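Long-range contacts in hypothetical exported protein (Streptococcus pyogenes, PDB 3PSQ), which is a class B sortase involved in pilus assembly, probably acting as a cysteine transpeptidase that links pilin subunits: residues Asp87-Ile92 with Phe184-Thr189; Phe136-Thr141 with Gly197-Ile202. One frame throughout, in Å; residues are numbered along the deposited sequence. Where two conformers were deposited one is given.

Contact 1: Asp87-Ile92 with Phe184-Thr189; sequences DKYSLI and FVALST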
ATOM      1  N   ASP A  87      -6.614   8.489   7.977  1.00 50.43           N
ATOM      2  CA  ASP A  87      -5.842   7.896   9.068  1.00 48.71           C
ATOM      3  C   ASP A  87      -4.384   8.255   8.969  1.00 48.60           C
ATOM      4  O   ASP A  87      -3.911   8.680   7.905  1.00 47.87           O
ATOM      5  CB  ASP A  87      -5.983   6.380   9.060  1.00 48.51           C
ATOM      6  CG  ASP A  87      -7.362   5.931   9.429  1.00 48.19           C
ATOM      7  OD1 ASP A  87      -8.119   6.738  10.005  1.00 51.18           O
ATOM      8  OD2 ASP A  87      -7.715   4.781   9.147  1.00 48.66           O
ATOM      9  N   LYS A  88      -3.670   8.110  10.079  1.00 48.36           N
ATOM     10  CA  LYS A  88      -2.220   8.354  10.072  1.00 49.62           C
ATOM     11  C   LYS A  88      -1.477   7.424   9.119  1.00 48.56           C
ATOM     12  O   LYS A  88      -0.421   7.766   8.584  1.00 48.63           O
ATOM     13  CB  LYS A  88      -1.628   8.153  11.470  1.00 49.87           C
ATOM     14  CG  LYS A  88      -1.926   9.302  12.418  1.00 55.23           C
ATOM     15  CD  LYS A  88      -0.996  10.510  12.111  1.00 60.58           C
ATOM     16  CE  LYS A  88      -1.495  11.791  12.794  1.00 64.65           C
ATOM     17  NZ  LYS A  88      -1.673  11.573  14.267  1.00 67.26           N
ATOM     18  N   TYR A  89      -2.029   6.238   8.944  1.00 47.27           N
ATOM     19  CA  TYR A  89      -1.322   5.158   8.287  1.00 46.68           C
ATOM     20  C   TYR A  89      -2.318   4.246   7.590  1.00 45.54           C
ATOM     21  O   TYR A  89      -3.093   3.513   8.237  1.00 44.60           O
ATOM     22  CB  TYR A  89      -0.554   4.365   9.329  1.00 46.25           C
ATOM     23  CG  TYR A  89       0.295   3.252   8.805  1.00 45.49           C
ATOM     24  CD1 TYR A  89       1.540   3.512   8.274  1.00 45.21           C
ATOM     25  CD2 TYR A  89      -0.122   1.919   8.895  1.00 45.61           C
ATOM     26  CE1 TYR A  89       2.352   2.493   7.810  1.00 45.87           C
ATOM     27  CE2 TYR A  89       0.696   0.878   8.442  1.00 44.28           C
ATOM     28  CZ  TYR A  89       1.946   1.174   7.911  1.00 45.03           C
ATOM     29  OH  TYR A  89       2.799   0.184   7.453  1.00 42.07           O
ATOM     30  N   SER A  90      -2.307   4.331   6.271  1.00 44.36           N
ATOM     31  CA  SER A  90      -3.155   3.506   5.451  1.00 44.27           C
ATOM     32  C   SER A  90      -2.292   2.410   4.822  1.00 43.81           C
ATOM     33  O   SER A  90      -1.280   2.698   4.171  1.00 43.70           O
ATOM     34  CB  SER A  90      -3.857   4.353   4.404  1.00 44.51           C
ATOM     35  OG  SER A  90      -4.675   5.336   5.039  1.00 47.41           O
ATOM     36  N   LEU A  91      -2.690   1.156   5.064  1.00 42.74           N
ATOM     37  CA  LEU A  91      -1.956  -0.017   4.589  1.00 41.44           C
ATOM     38  C   LEU A  91      -2.711  -0.676   3.427  1.00 40.49           C
ATOM     39  O   LEU A  91      -3.891  -1.120   3.548  1.00 40.04           O
ATOM     40  CB  LEU A  91      -1.730  -1.015   5.720  1.00 40.92           C
ATOM     41  CG  LEU A  91      -0.954  -2.288   5.348  1.00 41.35           C
ATOM     42  CD1 LEU A  91       0.496  -2.051   4.807  1.00 34.30           C
ATOM     43  CD2 LEU A  91      -0.974  -3.230   6.523  1.00 38.79           C
ATOM     44  N   ILE A  92      -2.049  -0.657   2.287  1.00 39.59           N
ATOM     45  CA  ILE A  92      -2.526  -1.361   1.108  1.00 38.93           C
ATOM     46  C   ILE A  92      -1.653  -2.618   0.926  1.00 38.20           C
ATOM     47  O   ILE A  92      -0.420  -2.551   0.837  1.00 37.16           O
ATOM     48  CB  ILE A  92      -2.491  -0.470  -0.153  1.00 39.67           C
ATOM     49  CG1 ILE A  92      -3.418   0.738   0.048  1.00 39.27           C
ATOM     50  CG2 ILE A  92      -2.891  -1.299  -1.400  1.00 37.36           C
ATOM     51  CD1 ILE A  92      -3.495   1.727  -1.123  1.00 39.28           C
ATOM     52  N   PHE A 184       0.410   8.843   6.279  1.00 54.16           N
ATOM     53  CA  PHE A 184       1.288   7.897   5.590  1.00 52.23           C
ATOM     54  C   PHE A 184       0.493   6.849   4.826  1.00 49.96           C
ATOM     55  O   PHE A 184      -0.658   6.595   5.135  1.00 49.12           O
ATOM     56  CB  PHE A 184       2.221   7.269   6.608  1.00 52.64           C
ATOM     57  CG  PHE A 184       3.058   8.281   7.340  1.00 54.82           C
ATOM     58  CD1 PHE A 184       4.283   8.691   6.825  1.00 55.84           C
ATOM     59  CD2 PHE A 184       2.610   8.857   8.536  1.00 55.67           C
ATOM     60  CE1 PHE A 184       5.049   9.646   7.490  1.00 54.95           C
ATOM     61  CE2 PHE A 184       3.389   9.801   9.211  1.00 55.39           C
ATOM     62  CZ  PHE A 184       4.613  10.190   8.676  1.00 54.40           C
ATOM     63  N   VAL A 185       1.094   6.303   3.780  1.00 48.15           N
ATOM     64  CA  VAL A 185       0.476   5.233   2.995  1.00 46.06           C
ATOM     65  C   VAL A 185       1.562   4.235   2.648  1.00 45.29           C
ATOM     66  O   VAL A 185       2.653   4.604   2.165  1.00 45.12           O
ATOM     67  CB  VAL A 185      -0.236   5.697   1.695  1.00 45.38           C
ATOM     68  CG1 VAL A 185      -0.893   4.499   1.038  1.00 45.22           C
ATOM     69  CG2 VAL A 185      -1.297   6.683   1.981  1.00 43.87           C
ATOM     70  N   ALA A 186       1.259   2.976   2.945  1.00 43.56           N
ATOM     71  CA  ALA A 186       2.187   1.890   2.761  1.00 41.98           C
ATOM     72  C   ALA A 186       1.575   0.899   1.765  1.00 41.17           C
ATOM     73  O   ALA A 186       0.359   0.668   1.761  1.00 41.75           O
ATOM     74  CB  ALA A 186       2.452   1.217   4.098  1.00 41.84           C
ATOM     75  N   LEU A 187       2.413   0.389   0.880  1.00 40.33           N
ATOM     76  CA  LEU A 187       2.051  -0.674  -0.041  1.00 41.01           C
ATOM     77  C   LEU A 187       2.975  -1.850   0.287  1.00 41.09           C
ATOM     78  O   LEU A 187       4.189  -1.686   0.398  1.00 39.59           O
ATOM     79  CB  LEU A 187       2.281  -0.269  -1.499  1.00 41.13           C
ATOM     80  CG  LEU A 187       2.013   1.152  -1.964  1.00 40.30           C
ATOM     81  CD1 LEU A 187       2.677   1.351  -3.366  1.00 39.34           C
ATOM     82  CD2 LEU A 187       0.509   1.404  -1.990  1.00 37.04           C
ATOM     83  N   SER A 188       2.397  -3.039   0.388  1.00 41.50           N
ATOM     84  CA  SER A 188       3.129  -4.181   0.910  1.00 41.53           C
ATOM     85  C   SER A 188       2.660  -5.541   0.344  1.00 42.08           C
ATOM     86  O   SER A 188       1.471  -5.750   0.026  1.00 41.90           O
ATOM     87  CB  SER A 188       2.974  -4.198   2.438  1.00 41.36           C
ATOM     88  OG  SER A 188       3.850  -5.134   3.034  1.00 41.41           O
ATOM     89  N   THR A 189       3.606  -6.474   0.271  1.00 42.42           N
ATOM     90  CA  THR A 189       3.292  -7.847   0.038  1.00 43.03           C
ATOM     91  C   THR A 189       4.443  -8.717   0.552  1.00 44.07           C
ATOM     92  O   THR A 189       5.308  -8.236   1.283  1.00 43.32           O
ATOM     93  CB  THR A 189       2.912  -8.122  -1.460  1.00 43.30           C
ATOM     94  OG1 THR A 189       2.428  -9.461  -1.572  1.00 42.37           O
ATOM     95  CG2 THR A 189       4.083  -7.878  -2.392  1.00 39.14           C
TER
HETATM   96  O   HOH W   1      -3.053   7.432   5.426  1.00 47.88           O
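Ser90 and Ala186 lie midway along a parallel ladder in which strands 89-92 and 184-189 run at 17° to each other, joined by five backbone hydrogen bonds that pass alternately from one strand to the other. The three central ones are nearly straight, whereas the end bonds, Phe184 N to Lys88 O and Ser188 N to Ile92 O, are more bent. On the face carrying Tyr89, Leu91 and Ala186, the tyrosine has CG anti to its backbone N (chi1 -177°), which sends the ring roughly along the neighbouring strand 184-189 until Tyr89 OH is 3.5 Å from Ala186 CB. That hydroxyl is hydrogen-bonded to Leu148 O. Leu91 CD1 follows, 3.9 Å from Ala186 CB and 4.0 Å from Ser188 CB. The Phe184 ring turns its edge to Lys88 O, with CD2 3.2 Å from that oxygen. On the other face Ile92 and Leu187 lie side by side, Ile92 CB 4.0 Å from Leu187 CD2, and strand 120-125 packs over them through Phe121 and Ile123. A water beside Ser90 accepts a hydrogen bond from OG at 2.7 Å and donates to Asp87 O and Phe184 O, so it ties the loop before the strand to its neighbour. This parallel pair is part of the wall of the sortase beta-barrel, near the centre of the molecule, where strand 184-190 leads to Cys190, the predicted acyl-thioester nucleophile.

Contact 2: Phe136-Thr141 with Gly197-Ile202; sequences FACIQT and GRIIVI
Phe136 and Ala137 both face Ile202 in a classic beta bulge, which interrupts an otherwise regular antiparallel ladder of the sortase barrel. Ile202 O accepts Phe136 N at 3.0 Å and, more weakly, Ala137 N. Packing is tightest on the face of Ile139, Ile200 and Ile202. There Phe136 CG sits between its backbone N and carbonyl carbon (chi1 65°), which swings the ring over Ile202: Ile202 CG2 stands over the Phe136 ring, 23° off its normal, in a CH-pi contact, and Ile202 CG1 is 3.8 Å from Phe136 CZ. Ile202 CG2 also meets Ala137 CB at 3.6 Å and Ile139 CD1 at 3.7 Å, while Ile166 of helix 159-167 closes over this cluster. Toward Gln140 and Arg198, both partly exposed, the packing thins. At the Thr141 end two backbone bonds join Thr141 and Arg198, and Thr141 CG2 packs 4.0 Å from Ile200 CD1. On the opposite face Cys138 SG rests against Ile199 CD1, 3.9 Å away, and more distantly against Val201 CG2. Arg198, predicted to stabilise the transition state, leads its side chain away from strand 136-141 toward Cys190. Its chain bends at chi2 (-75°), and NH1 donates to Gly197 O at 2.9 Å, the oxygen lying near the guanidinium plane.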
ATOM      1  N   PHE A 136       9.276   7.695   0.840  1.00 49.05           N
ATOM      2  CA  PHE A 136      10.517   7.961   1.567  1.00 49.30           C
ATOM      3  C   PHE A 136      11.262   6.721   2.038  1.00 49.60           C
ATOM      4  O   PHE A 136      12.380   6.846   2.482  1.00 51.17           O
ATOM      5  CB  PHE A 136      10.306   8.927   2.745  1.00 49.23           C
ATOM      6  CG  PHE A 136       9.429   8.387   3.838  1.00 48.59           C
ATOM      7  CD1 PHE A 136       9.969   7.648   4.876  1.00 48.18           C
ATOM      8  CD2 PHE A 136       8.067   8.628   3.828  1.00 46.82           C
ATOM      9  CE1 PHE A 136       9.154   7.136   5.889  1.00 48.29           C
ATOM     10  CE2 PHE A 136       7.237   8.133   4.842  1.00 47.08           C
ATOM     11  CZ  PHE A 136       7.777   7.398   5.869  1.00 47.74           C
ATOM     12  N   ALA A 137      10.672   5.528   1.943  1.00 49.29           N
ATOM     13  CA  ALA A 137      11.378   4.318   2.388  1.00 48.54           C
ATOM     14  C   ALA A 137      10.952   3.059   1.649  1.00 48.52           C
ATOM     15  O   ALA A 137       9.785   2.895   1.293  1.00 48.03           O
ATOM     16  CB  ALA A 137      11.203   4.114   3.894  1.00 48.90           C
ATOM     17  N   CYS A 138      11.923   2.172   1.438  1.00 48.44           N
ATOM     18  CA  CYS A 138      11.671   0.794   1.053  1.00 48.54           C
ATOM     19  C   CYS A 138      12.156  -0.091   2.181  1.00 48.68           C
ATOM     20  O   CYS A 138      13.337  -0.052   2.539  1.00 48.64           O
ATOM     21  CB  CYS A 138      12.470   0.463  -0.200  1.00 49.11           C
ATOM     22  SG  CYS A 138      12.110  -1.163  -0.869  1.00 48.59           S
ATOM     23  N   ILE A 139      11.266  -0.906   2.731  1.00 48.62           N
ATOM     24  CA  ILE A 139      11.537  -1.662   3.972  1.00 48.49           C
ATOM     25  C   ILE A 139      11.598  -3.179   3.746  1.00 49.09           C
ATOM     26  O   ILE A 139      10.798  -3.743   2.980  1.00 48.81           O
ATOM     27  CB  ILE A 139      10.412  -1.347   4.994  1.00 48.51           C
ATOM     28  CG1 ILE A 139      10.418   0.146   5.361  1.00 49.95           C
ATOM     29  CG2 ILE A 139      10.440  -2.275   6.216  1.00 48.65           C
ATOM     30  CD1 ILE A 139       9.061   0.694   5.756  1.00 51.84           C
ATOM     31  N   GLN A 140      12.564  -3.836   4.375  1.00 49.22           N
ATOM     32  CA  GLN A 140      12.546  -5.287   4.416  0.50 49.79           C
ATOM     33  C   GLN A 140      12.274  -5.727   5.839  1.00 50.00           C
ATOM     34  O   GLN A 140      13.003  -5.408   6.785  1.00 49.30           O
ATOM     35  CB  GLN A 140      13.822  -5.946   3.896  0.50 50.28           C
ATOM     36  CG  GLN A 140      13.838  -7.480   4.138  0.50 51.69           C
ATOM     37  CD  GLN A 140      13.203  -8.304   3.003  0.50 54.51           C
ATOM     38  OE1 GLN A 140      12.009  -8.641   3.030  0.50 52.30           O
ATOM     39  NE2 GLN A 140      14.018  -8.636   1.999  0.50 55.71           N
ATOM     40  N   THR A 141      11.175  -6.444   5.987  1.00 49.29           N
ATOM     41  CA  THR A 141      10.790  -6.872   7.286  1.00 48.85           C
ATOM     42  C   THR A 141      10.206  -8.257   7.088  1.00 48.65           C
ATOM     43  O   THR A 141      10.420  -8.872   6.048  1.00 48.12           O
ATOM     44  CB  THR A 141       9.815  -5.847   7.922  1.00 48.36           C
ATOM     45  OG1 THR A 141       9.553  -6.248   9.246  1.00 49.68           O
ATOM     46  CG2 THR A 141       8.491  -5.756   7.169  1.00 48.25           C
ATOM     47  N   GLY A 197       9.366 -13.263   4.575  1.00 49.40           N
ATOM     48  CA  GLY A 197       9.814 -11.937   4.230  1.00 47.01           C
ATOM     49  C   GLY A 197       8.681 -11.084   3.745  1.00 45.76           C
ATOM     50  O   GLY A 197       7.770 -11.598   3.064  1.00 44.81           O
ATOM     51  N   ARG A 198       8.713  -9.795   4.128  1.00 44.35           N
ATOM     52  CA  ARG A 198       7.731  -8.818   3.605  1.00 44.40           C
ATOM     53  C   ARG A 198       8.445  -7.588   3.061  1.00 44.01           C
ATOM     54  O   ARG A 198       9.447  -7.144   3.613  1.00 44.75           O
ATOM     55  CB  ARG A 198       6.667  -8.406   4.641  1.00 43.27           C
ATOM     56  CG  ARG A 198       5.812  -9.522   5.224  1.00 42.41           C
ATOM     57  CD  ARG A 198       4.766 -10.025   4.255  1.00 40.97           C
ATOM     58  NE  ARG A 198       3.953 -11.107   4.819  1.00 42.73           N
ATOM     59  CZ  ARG A 198       4.192 -12.410   4.661  1.00 45.92           C
ATOM     60  NH1 ARG A 198       5.244 -12.812   3.946  1.00 49.30           N
ATOM     61  NH2 ARG A 198       3.370 -13.335   5.188  1.00 46.09           N
ATOM     62  N   ILE A 199       7.933  -7.048   1.970  1.00 43.28           N
ATOM     63  CA  ILE A 199       8.421  -5.771   1.525  1.00 43.58           C
ATOM     64  C   ILE A 199       7.376  -4.675   1.794  1.00 43.78           C
ATOM     65  O   ILE A 199       6.178  -4.889   1.597  1.00 43.17           O
ATOM     66  CB  ILE A 199       8.841  -5.788   0.018  1.00 43.12           C
ATOM     67  CG1 ILE A 199       9.432  -4.433  -0.365  1.00 43.03           C
ATOM     68  CG2 ILE A 199       7.658  -6.183  -0.863  1.00 42.11           C
ATOM     69  CD1 ILE A 199      10.129  -4.398  -1.715  1.00 43.98           C
ATOM     70  N   ILE A 200       7.835  -3.499   2.229  1.00 44.29           N
ATOM     71  CA  ILE A 200       6.940  -2.353   2.355  1.00 44.29           C
ATOM     72  C   ILE A 200       7.573  -1.149   1.653  1.00 45.36           C
ATOM     73  O   ILE A 200       8.743  -0.842   1.897  1.00 45.06           O
ATOM     74  CB  ILE A 200       6.693  -1.971   3.846  1.00 44.28           C
ATOM     75  CG1 ILE A 200       6.144  -3.170   4.630  1.00 45.33           C
ATOM     76  CG2 ILE A 200       5.771  -0.769   3.943  1.00 42.71           C
ATOM     77  CD1 ILE A 200       5.915  -2.932   6.117  1.00 44.14           C
ATOM     78  N   VAL A 201       6.803  -0.504   0.778  1.00 45.82           N
ATOM     79  CA  VAL A 201       7.110   0.806   0.238  1.00 47.09           C
ATOM     80  C   VAL A 201       6.165   1.813   0.898  1.00 48.34           C
ATOM     81  O   VAL A 201       4.921   1.716   0.796  1.00 48.34           O
ATOM     82  CB  VAL A 201       6.925   0.873  -1.279  1.00 46.95           C
ATOM     83  CG1 VAL A 201       7.081   2.322  -1.785  1.00 48.22           C
ATOM     84  CG2 VAL A 201       7.936  -0.043  -1.997  1.00 46.92           C
ATOM     85  N   ILE A 202       6.753   2.758   1.623  1.00 49.55           N
ATOM     86  CA  ILE A 202       5.963   3.743   2.368  1.00 50.46           C
ATOM     87  C   ILE A 202       6.194   5.181   1.879  1.00 50.28           C
ATOM     88  O   ILE A 202       7.318   5.567   1.547  1.00 50.20           O
ATOM     89  CB  ILE A 202       6.204   3.613   3.888  1.00 50.52           C
ATOM     90  CG1 ILE A 202       5.453   4.697   4.645  1.00 51.17           C
ATOM     91  CG2 ILE A 202       7.658   3.751   4.195  1.00 51.92           C
ATOM     92  CD1 ILE A 202       5.220   4.310   6.069  1.00 52.44           C
TER

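The two contacts are neighbouring seams of one mixed sheet, because strands 184-190 and 197-205 pair antiparallel with each other. Leu187 N is 2.8 Å from Val201 O, and Ser188 OG probably bonds to Ile199 O. Contact 1 lies about 5 Å from the centre of the chain, measured centre to centre, and is almost wholly buried; contact 2, about 10 Å out, is buried at its bulged end but partly exposed near Arg198. Parallel pairing and a bound water mark the first, antiparallel pairing and isoleucine packing the second. The pairing of 184-190 with 197-205 sets Cys190, just past 184-189, beside Arg198 in the predicted active site.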